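Local coordinates for sniffer CG10964-PA (Drosophila melanogaster, PDB 1SNY), which probably reduces carbonyl compounds with NADPH, as a carbonyl reductase of the short-chain dehydrogenase/reductase family with a Rossmann fold, at residues A[50-55]-A[75-80]; A[79-84]-A[135-140]. All coordinates share one frame; numbering follows the deposited sequence.

Overall arrangement
Contact 1 pairs the outermost strand of the parallel sheet with its neighbour, two strands of one beta-alpha-beta unit, and contact 2 rests the loop that leaves that outer strand on helix 124-155. Their centres lie 14 Å apart, and Ile79 and Asp80 belong to both, so the chain runs from one straight into the other. Contact 1 is partly buried and held mostly by backbone hydrogen bonds, with a histidine pair at the end away from NADP. Contact 2 is smaller but buried, has no hydrogen bond between its segments and depends on apolar side chains. NADP touches both: Asp80 is common to them, while Leu81 and Arg82 belong to 79-84 alone.

Contact 1: A[50-55]-A[75-80]. With NAP (NADP nicotinamide-adenine-dinucleotide phosphate), chain B.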
loop_
_atom_site.group_PDB
_atom_site.type_symbol
_atom_site.label_atom_id
_atom_site.label_comp_id
_atom_site.label_asym_id
_atom_site.label_seq_id
_atom_site.Cartn_x
_atom_site.Cartn_y
_atom_site.Cartn_z
ATOM N N HIS A 50 5.838 -17.989 -27.095
ATOM C CA HIS A 50 5.721 -18.673 -25.819
ATOM C C HIS A 50 4.789 -17.880 -24.915
ATOM O O HIS A 50 5.099 -16.755 -24.507
ATOM C CB HIS A 50 7.094 -18.818 -25.164
ATOM C CG HIS A 50 8.075 -19.595 -25.985
ATOM N ND1 HIS A 50 7.864 -20.908 -26.352
ATOM C CD2 HIS A 50 9.280 -19.249 -26.500
ATOM C CE1 HIS A 50 8.897 -21.336 -27.056
ATOM N NE2 HIS A 50 9.771 -20.349 -27.159
ATOM N N LEU A 51 3.639 -18.473 -24.622
ATOM C CA LEU A 51 2.645 -17.841 -23.771
ATOM C C LEU A 51 2.527 -18.675 -22.500
ATOM O O LEU A 51 1.798 -19.664 -22.477
ATOM C CB LEU A 51 1.298 -17.799 -24.498
ATOM C CG LEU A 51 0.266 -16.722 -24.148
ATOM C CD1 LEU A 51 -0.942 -16.887 -25.054
ATOM C CD2 LEU A 51 -0.146 -16.817 -22.687
ATOM N N PHE A 52 3.262 -18.292 -21.456
ATOM C CA PHE A 52 3.202 -19.017 -20.184
ATOM C C PHE A 52 2.012 -18.540 -19.369
ATOM O O PHE A 52 1.796 -17.334 -19.193
ATOM C CB PHE A 52 4.485 -18.828 -19.369
ATOM C CG PHE A 52 5.720 -19.298 -20.073
ATOM C CD1 PHE A 52 6.348 -18.488 -21.011
ATOM C CD2 PHE A 52 6.238 -20.569 -19.824
ATOM C CE1 PHE A 52 7.476 -18.933 -21.691
ATOM C CE2 PHE A 52 7.367 -21.021 -20.502
ATOM C CZ PHE A 52 7.985 -20.204 -21.435
ATOM N N THR A 53 1.242 -19.500 -18.869
ATOM C CA THR A 53 0.050 -19.203 -18.092
ATOM C C THR A 53 0.038 -20.009 -16.809
ATOM O O THR A 53 0.245 -21.223 -16.831
ATOM C CB THR A 53 -1.217 -19.563 -18.879
ATOM O OG1 THR A 53 -1.218 -20.969 -19.150
ATOM C CG2 THR A 53 -1.263 -18.814 -20.189
ATOM N N THR A 54 -0.212 -19.339 -15.691
ATOM C CA THR A 54 -0.266 -20.023 -14.409
ATOM C C THR A 54 -1.719 -20.199 -13.994
ATOM O O THR A 54 -2.611 -19.488 -14.467
ATOM C CB THR A 54 0.428 -19.223 -13.291
ATOM O OG1 THR A 54 -0.351 -18.057 -12.992
ATOM C CG2 THR A 54 1.822 -18.802 -13.714
ATOM N N CYS A 55 -1.945 -21.160 -13.113
ATOM C CA CYS A 55 -3.268 -21.439 -12.574
ATOM C C CYS A 55 -3.010 -22.399 -11.428
ATOM O O CYS A 55 -2.030 -23.141 -11.453
ATOM C CB CYS A 55 -4.196 -22.055 -13.632
ATOM S SG CYS A 55 -3.774 -23.711 -14.216
ATOM N N HIS A 75 1.730 -22.446 -22.720
ATOM C CA HIS A 75 2.432 -23.292 -21.756
ATOM C C HIS A 75 1.746 -23.117 -20.405
ATOM O O HIS A 75 1.705 -22.011 -19.864
ATOM C CB HIS A 75 3.897 -22.864 -21.628
ATOM C CG HIS A 75 4.683 -22.991 -22.896
ATOM N ND1 HIS A 75 5.239 -24.180 -23.313
ATOM C CD2 HIS A 75 5.005 -22.075 -23.840
ATOM C CE1 HIS A 75 5.871 -23.993 -24.458
ATOM N NE2 HIS A 75 5.744 -22.723 -24.800
ATOM N N ILE A 76 1.208 -24.202 -19.858
ATOM C CA ILE A 76 0.538 -24.124 -18.571
ATOM C C ILE A 76 1.473 -24.510 -17.432
ATOM O O ILE A 76 2.053 -25.593 -17.428
ATOM C CB ILE A 76 -0.703 -25.034 -18.529
ATOM C CG1 ILE A 76 -1.658 -24.653 -19.664
ATOM C CG2 ILE A 76 -1.400 -24.900 -17.177
ATOM C CD1 ILE A 76 -2.938 -25.470 -19.698
ATOM N N LEU A 77 1.620 -23.606 -16.470
ATOM C CA LEU A 77 2.471 -23.836 -15.309
ATOM C C LEU A 77 1.556 -23.819 -14.090
ATOM O O LEU A 77 0.786 -22.873 -13.905
ATOM C CB LEU A 77 3.519 -22.725 -15.191
ATOM C CG LEU A 77 4.392 -22.472 -16.428
ATOM C CD1 LEU A 77 5.231 -21.210 -16.235
ATOM C CD2 LEU A 77 5.283 -23.669 -16.675
ATOM N N GLU A 78 1.629 -24.858 -13.264
ATOM C CA GLU A 78 0.777 -24.926 -12.082
ATOM C C GLU A 78 1.524 -24.483 -10.834
ATOM O O GLU A 78 2.606 -24.988 -10.527
ATOM C CB GLU A 78 0.227 -26.343 -11.898
ATOM C CG GLU A 78 -0.783 -26.456 -10.763
ATOM C CD GLU A 78 -1.465 -27.809 -10.714
ATOM O OE1 GLU A 78 -2.356 -28.063 -11.559
ATOM O OE2 GLU A 78 -1.103 -28.619 -9.835
ATOM N N ILE A 79 0.933 -23.538 -10.109
ATOM C CA ILE A 79 1.561 -23.005 -8.911
ATOM C C ILE A 79 0.617 -22.092 -8.144
ATOM O O ILE A 79 -0.272 -21.472 -8.730
ATOM C CB ILE A 79 2.823 -22.183 -9.293
ATOM C CG1 ILE A 79 3.384 -21.450 -8.072
ATOM C CG2 ILE A 79 2.468 -21.175 -10.383
ATOM C CD1 ILE A 79 4.650 -20.671 -8.360
ATOM N N ASP A 80 0.797 -22.031 -6.828
ATOM C CA ASP A 80 0.003 -21.124 -6.006
ATOM C C ASP A 80 1.020 -20.046 -5.645
ATOM O O ASP A 80 1.946 -20.279 -4.864
ATOM C CB ASP A 80 -0.531 -21.808 -4.743
ATOM C CG ASP A 80 -1.409 -20.882 -3.911
ATOM O OD1 ASP A 80 -2.472 -21.325 -3.422
ATOM O OD2 ASP A 80 -1.028 -19.702 -3.740
HETATM P PA NAP B . -11.083 -13.054 -10.867
HETATM O O1A NAP B . -11.411 -13.287 -9.516
HETATM O O2A NAP B . -11.949 -13.408 -12.057
HETATM O O5B NAP B . -9.666 -13.719 -11.196
HETATM C C5B NAP B . -8.587 -13.616 -10.230
HETATM C C4B NAP B . -7.535 -14.590 -10.850
HETATM O O4B NAP B . -6.344 -14.559 -9.934
HETATM C C3B NAP B . -7.946 -16.096 -10.858
HETATM O O3B NAP B . -7.373 -16.674 -12.042
HETATM C C2B NAP B . -7.353 -16.614 -9.565
HETATM O O2B NAP B . -7.162 -18.019 -9.469
HETATM C C1B NAP B . -6.011 -15.852 -9.489
HETATM N N9A NAP B . -5.511 -15.909 -8.125
HETATM C C8A NAP B . -5.994 -15.404 -6.934
HETATM N N7A NAP B . -5.238 -15.688 -5.880
HETATM C C5A NAP B . -4.197 -16.426 -6.426
HETATM C C6A NAP B . -3.081 -17.014 -5.804
HETATM N N6A NAP B . -2.768 -16.988 -4.484
HETATM N N1A NAP B . -2.182 -17.708 -6.635
HETATM C C2A NAP B . -2.398 -17.806 -8.020
HETATM N N3A NAP B . -3.493 -17.239 -8.656
HETATM C C4A NAP B . -4.363 -16.560 -7.816
HETATM O O3 NAP B . -10.769 -11.518 -11.056
HETATM P PN NAP B . -10.395 -10.636 -12.307
HETATM O O1N NAP B . -11.436 -9.625 -12.552
HETATM O O2N NAP B . -10.108 -11.584 -13.419
HETATM O O5D NAP B . -9.103 -9.876 -11.797
HETATM C C5D NAP B . -7.900 -9.820 -12.639
HETATM C C4D NAP B . -7.019 -8.694 -12.127
HETATM O O4D NAP B . -7.600 -7.416 -12.493
HETATM C C3D NAP B . -6.831 -8.625 -10.577
HETATM O O3D NAP B . -5.461 -8.296 -10.242
HETATM C C2D NAP B . -7.835 -7.559 -10.167
HETATM O O2D NAP B . -7.552 -6.968 -8.919
HETATM C C1D NAP B . -7.744 -6.594 -11.288
HETATM N N1N NAP B . -8.936 -5.765 -11.573
HETATM C C2N NAP B . -10.220 -6.269 -11.958
HETATM C C3N NAP B . -11.239 -5.331 -12.191
HETATM C C7N NAP B . -12.634 -5.815 -12.607
HETATM O O7N NAP B . -13.472 -4.952 -12.795
HETATM N N7N NAP B . -12.896 -7.086 -12.751
HETATM C C4N NAP B . -11.003 -3.889 -12.047
HETATM C C5N NAP B . -9.711 -3.454 -11.664
HETATM C C6N NAP B . -8.664 -4.379 -11.422
HETATM P P2B NAP B . -8.292 -19.040 -8.853
HETATM O O1X NAP B . -9.304 -19.265 -9.980
HETATM O O2X NAP B . -7.454 -20.238 -8.548
HETATM O O3X NAP B . -8.926 -18.349 -7.656
#
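His50 and His75 meet rim to rim, ring planes at 43°, with ND1 of His50 hydrogen-bonded to NE2 of His75 at 3.2 Å; either ring could be the donor. The His75 ring also forms an offset stack with Phe52, their planes 22° apart. With chi1 at -62°, CG of His75 lies beside its own backbone N and anti to the carbonyl carbon, a setting that lays the imidazole over the rim of the phenyl face.

From here the strands run parallel, and the bonds alternate between them. His75 N gives to Leu51 O at 2.8 Å. Thr53 is gripped both ways: its N reaches His75 O at 2.7 Å, and its O receives Leu77 N at 2.8 Å. His75 O takes a second donor, Thr53 OG1, at 3.2 Å, well above the carbonyl plane. Farther on, Cys55 N gives only a weak bond to Leu77 O, but Cys55 O accepts Ile79 N at 3.3 Å. The hydroxyl of Thr54 is engaged with Gly28 N, and Glu78 OE1 with Arg58 N, whereas Ile79 O is buried without a partner in the model.

Apolar contacts fill in on both faces: Leu77 CD1 lies 3.8 Å from Phe52 CD2, next to the Phe52-His75 stack, and Cys55 SG touches Ile76 CG2 on the other face. Replacing His75 by an alanine would probably leave His50 ND1 without this mate and strip one face of Phe52 of its imidazole partner.

The chemistry is thus that of a parallel edge pairing in a Rossmann fold, main-chain amides fixing the register that carries Asp80 to the adenine of NADP.

Contact 2: A[79-84]-A[135-140]; sequences IDLRNF and TVVPIM. With NAP (NADP nicotinamide-adenine-dinucleotide phosphate), chain B.
Leu81 and Val137 have the nearest CA atoms of the two segments, 6.5 Å apart, where a type I turn from Asp80 to Asn83 sets the loop against helix 124-155. CB of Leu81 meets CG1 of Val137 at 3.6 Å, the two side chains crossing at about a right angle. Val137 CG1 is anti to its backbone N (chi1 166°), which sends that methyl to Leu81 while CG2 lies against Leu81 O, itself hydrogen-bonded to the hydroxyl of Tyr87.

The side chain of Phe84 meets those of Val136 and Met140 at about a right angle. Its CZ comes to 3.6 Å from CG1 of Val136, and its CE2 lies 3.9 Å from CG of Met140, a selenomethionine, whose chain is bent at both chi2 and chi3. Ser124 of the second subunit packs on both Phe84 and Met140, placing this end of the contact at the subunit interface.

The other side of the turn faces the cofactor. Arg82 grips Asp80 side-on: NH2 bonds OD1 at 2.8 Å, and NE bonds OD2 at 3.1 Å. OD2 also accepts Arg82 N on its anti side, making an Asx turn, so three bonds fix the carboxylate's rotation. To that same OD2 the adenine N6A of NADP donates a weak bond at 3.3 Å, and Leu81 N gives a weak one to adenine N1A. The CG of Leu81 packs near C2A, 3.7 Å away.

This is the adenine pocket of a Rossmann-fold reductase: just beyond the outer strand, the carboxylate of Asp80 and the amide of Leu81 meet the adenine edge through weak bonds, and the side chain of the same Leu81 links the pocket to helix 124-155.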
loop_
_atom_site.group_PDB
_atom_site.type_symbol
_atom_site.label_atom_id
_atom_site.label_comp_id
_atom_site.label_asym_id
_atom_site.label_seq_id
_atom_site.Cartn_x
_atom_site.Cartn_y
_atom_site.Cartn_z
ATOM N N ILE A 79 0.933 -23.538 -10.109
ATOM C CA ILE A 79 1.561 -23.005 -8.911
ATOM C C ILE A 79 0.617 -22.092 -8.144
ATOM O O ILE A 79 -0.272 -21.472 -8.730
ATOM C CB ILE A 79 2.823 -22.183 -9.293
ATOM C CG1 ILE A 79 3.384 -21.450 -8.072
ATOM C CG2 ILE A 79 2.468 -21.175 -10.383
ATOM C CD1 ILE A 79 4.650 -20.671 -8.360
ATOM N N ASP A 80 0.797 -22.031 -6.828
ATOM C CA ASP A 80 0.003 -21.124 -6.006
ATOM C C ASP A 80 1.020 -20.046 -5.645
ATOM O O ASP A 80 1.946 -20.279 -4.864
ATOM C CB ASP A 80 -0.531 -21.808 -4.743
ATOM C CG ASP A 80 -1.409 -20.882 -3.911
ATOM O OD1 ASP A 80 -2.472 -21.325 -3.422
ATOM O OD2 ASP A 80 -1.028 -19.702 -3.740
ATOM N N LEU A 81 0.852 -18.873 -6.243
ATOM C CA LEU A 81 1.771 -17.760 -6.042
ATOM C C LEU A 81 2.163 -17.440 -4.599
ATOM O O LEU A 81 3.147 -16.740 -4.365
ATOM C CB LEU A 81 1.212 -16.521 -6.750
ATOM C CG LEU A 81 1.093 -16.739 -8.269
ATOM C CD1 LEU A 81 0.517 -15.506 -8.942
ATOM C CD2 LEU A 81 2.465 -17.055 -8.844
ATOM N N ARG A 82 1.409 -17.957 -3.633
ATOM C CA ARG A 82 1.717 -17.719 -2.225
ATOM C C ARG A 82 2.926 -18.542 -1.771
ATOM O O ARG A 82 3.508 -18.281 -0.718
ATOM C CB ARG A 82 0.501 -18.052 -1.351
ATOM C CG ARG A 82 -0.664 -17.090 -1.527
ATOM C CD ARG A 82 -1.881 -17.513 -0.718
ATOM N NE ARG A 82 -2.414 -18.796 -1.171
ATOM C CZ ARG A 82 -3.568 -19.316 -0.764
ATOM N NH1 ARG A 82 -4.323 -18.663 0.109
ATOM N NH2 ARG A 82 -3.972 -20.490 -1.236
ATOM N N ASN A 83 3.309 -19.530 -2.573
ATOM C CA ASN A 83 4.447 -20.381 -2.236
ATOM C C ASN A 83 5.735 -19.823 -2.833
ATOM O O ASN A 83 6.208 -20.286 -3.875
ATOM C CB ASN A 83 4.195 -21.800 -2.746
ATOM C CG ASN A 83 2.890 -22.374 -2.229
ATOM O OD1 ASN A 83 2.689 -22.499 -1.019
ATOM N ND2 ASN A 83 1.989 -22.718 -3.144
ATOM N N PHE A 84 6.301 -18.831 -2.152
ATOM C CA PHE A 84 7.517 -18.163 -2.598
ATOM C C PHE A 84 8.708 -19.066 -2.904
ATOM O O PHE A 84 9.582 -18.696 -3.690
ATOM C CB PHE A 84 7.928 -17.109 -1.568
ATOM C CG PHE A 84 6.876 -16.067 -1.329
ATOM C CD1 PHE A 84 6.366 -15.850 -0.050
ATOM C CD2 PHE A 84 6.373 -15.316 -2.392
ATOM C CE1 PHE A 84 5.367 -14.900 0.166
ATOM C CE2 PHE A 84 5.374 -14.362 -2.185
ATOM C CZ PHE A 84 4.869 -14.155 -0.906
ATOM N N THR A 135 -0.025 -7.526 -3.412
ATOM C CA THR A 135 1.154 -6.663 -3.336
ATOM C C THR A 135 2.483 -7.407 -3.268
ATOM O O THR A 135 3.364 -7.227 -4.120
ATOM C CB THR A 135 1.051 -5.733 -2.108
ATOM O OG1 THR A 135 -0.231 -5.089 -2.101
ATOM C CG2 THR A 135 2.169 -4.679 -2.127
ATOM N N VAL A 136 2.622 -8.256 -2.256
ATOM C CA VAL A 136 3.858 -9.002 -2.069
ATOM C C VAL A 136 4.165 -9.956 -3.219
ATOM O O VAL A 136 5.301 -10.011 -3.687
ATOM C CB VAL A 136 3.819 -9.772 -0.733
ATOM C CG1 VAL A 136 5.120 -10.547 -0.538
ATOM C CG2 VAL A 136 3.628 -8.793 0.415
ATOM N N VAL A 137 3.162 -10.696 -3.689
ATOM C CA VAL A 137 3.374 -11.632 -4.791
ATOM C C VAL A 137 3.925 -10.941 -6.042
ATOM O O VAL A 137 4.946 -11.345 -6.590
ATOM C CB VAL A 137 2.070 -12.393 -5.139
ATOM C CG1 VAL A 137 2.219 -13.102 -6.483
ATOM C CG2 VAL A 137 1.766 -13.430 -4.044
ATOM N N PRO A 138 3.258 -9.878 -6.512
ATOM C CA PRO A 138 3.785 -9.212 -7.709
ATOM C C PRO A 138 5.237 -8.748 -7.543
ATOM O O PRO A 138 6.020 -8.804 -8.486
ATOM C CB PRO A 138 2.824 -8.041 -7.897
ATOM C CG PRO A 138 1.533 -8.580 -7.372
ATOM C CD PRO A 138 1.966 -9.302 -6.107
ATOM N N ILE A 139 5.590 -8.276 -6.349
ATOM C CA ILE A 139 6.955 -7.803 -6.099
ATOM C C ILE A 139 7.930 -8.978 -6.131
ATOM O O ILE A 139 8.993 -8.907 -6.739
ATOM C CB ILE A 139 7.081 -7.101 -4.714
ATOM C CG1 ILE A 139 6.261 -5.803 -4.701
ATOM C CG2 ILE A 139 8.550 -6.831 -4.392
ATOM C CD1 ILE A 139 6.240 -5.100 -3.344
HETATM N N MSE A 140 7.559 -10.062 -5.467
HETATM C CA MSE A 140 8.427 -11.228 -5.429
HETATM C C MSE A 140 8.544 -11.940 -6.769
HETATM O O MSE A 140 9.610 -12.461 -7.093
HETATM C CB MSE A 140 7.970 -12.197 -4.338
HETATM C CG MSE A 140 8.070 -11.617 -2.926
HETATM SE SE MSE A 140 9.817 -10.970 -2.406
HETATM C CE MSE A 140 10.687 -12.689 -2.015
HETATM P PA NAP B . -11.083 -13.054 -10.867
HETATM O O1A NAP B . -11.411 -13.287 -9.516
HETATM O O2A NAP B . -11.949 -13.408 -12.057
HETATM O O5B NAP B . -9.666 -13.719 -11.196
HETATM C C5B NAP B . -8.587 -13.616 -10.230
HETATM C C4B NAP B . -7.535 -14.590 -10.850
HETATM O O4B NAP B . -6.344 -14.559 -9.934
HETATM C C3B NAP B . -7.946 -16.096 -10.858
HETATM O O3B NAP B . -7.373 -16.674 -12.042
HETATM C C2B NAP B . -7.353 -16.614 -9.565
HETATM O O2B NAP B . -7.162 -18.019 -9.469
HETATM C C1B NAP B . -6.011 -15.852 -9.489
HETATM N N9A NAP B . -5.511 -15.909 -8.125
HETATM C C8A NAP B . -5.994 -15.404 -6.934
HETATM N N7A NAP B . -5.238 -15.688 -5.880
HETATM C C5A NAP B . -4.197 -16.426 -6.426
HETATM C C6A NAP B . -3.081 -17.014 -5.804
HETATM N N6A NAP B . -2.768 -16.988 -4.484
HETATM N N1A NAP B . -2.182 -17.708 -6.635
HETATM C C2A NAP B . -2.398 -17.806 -8.020
HETATM N N3A NAP B . -3.493 -17.239 -8.656
HETATM C C4A NAP B . -4.363 -16.560 -7.816
HETATM O O3 NAP B . -10.769 -11.518 -11.056
HETATM P PN NAP B . -10.395 -10.636 -12.307
HETATM O O1N NAP B . -11.436 -9.625 -12.552
HETATM O O2N NAP B . -10.108 -11.584 -13.419
HETATM O O5D NAP B . -9.103 -9.876 -11.797
HETATM C C5D NAP B . -7.900 -9.820 -12.639
HETATM C C4D NAP B . -7.019 -8.694 -12.127
HETATM O O4D NAP B . -7.600 -7.416 -12.493
HETATM C C3D NAP B . -6.831 -8.625 -10.577
HETATM O O3D NAP B . -5.461 -8.296 -10.242
HETATM C C2D NAP B . -7.835 -7.559 -10.167
HETATM O O2D NAP B . -7.552 -6.968 -8.919
HETATM C C1D NAP B . -7.744 -6.594 -11.288
HETATM N N1N NAP B . -8.936 -5.765 -11.573
HETATM C C2N NAP B . -10.220 -6.269 -11.958
HETATM C C3N NAP B . -11.239 -5.331 -12.191
HETATM C C7N NAP B . -12.634 -5.815 -12.607
HETATM O O7N NAP B . -13.472 -4.952 -12.795
HETATM N N7N NAP B . -12.896 -7.086 -12.751
HETATM C C4N NAP B . -11.003 -3.889 -12.047
HETATM C C5N NAP B . -9.711 -3.454 -11.664
HETATM C C6N NAP B . -8.664 -4.379 -11.422
HETATM P P2B NAP B . -8.292 -19.040 -8.853
HETATM O O1X NAP B . -9.304 -19.265 -9.980
HETATM O O2X NAP B . -7.454 -20.238 -8.548
HETATM O O3X NAP B . -8.926 -18.349 -7.656
#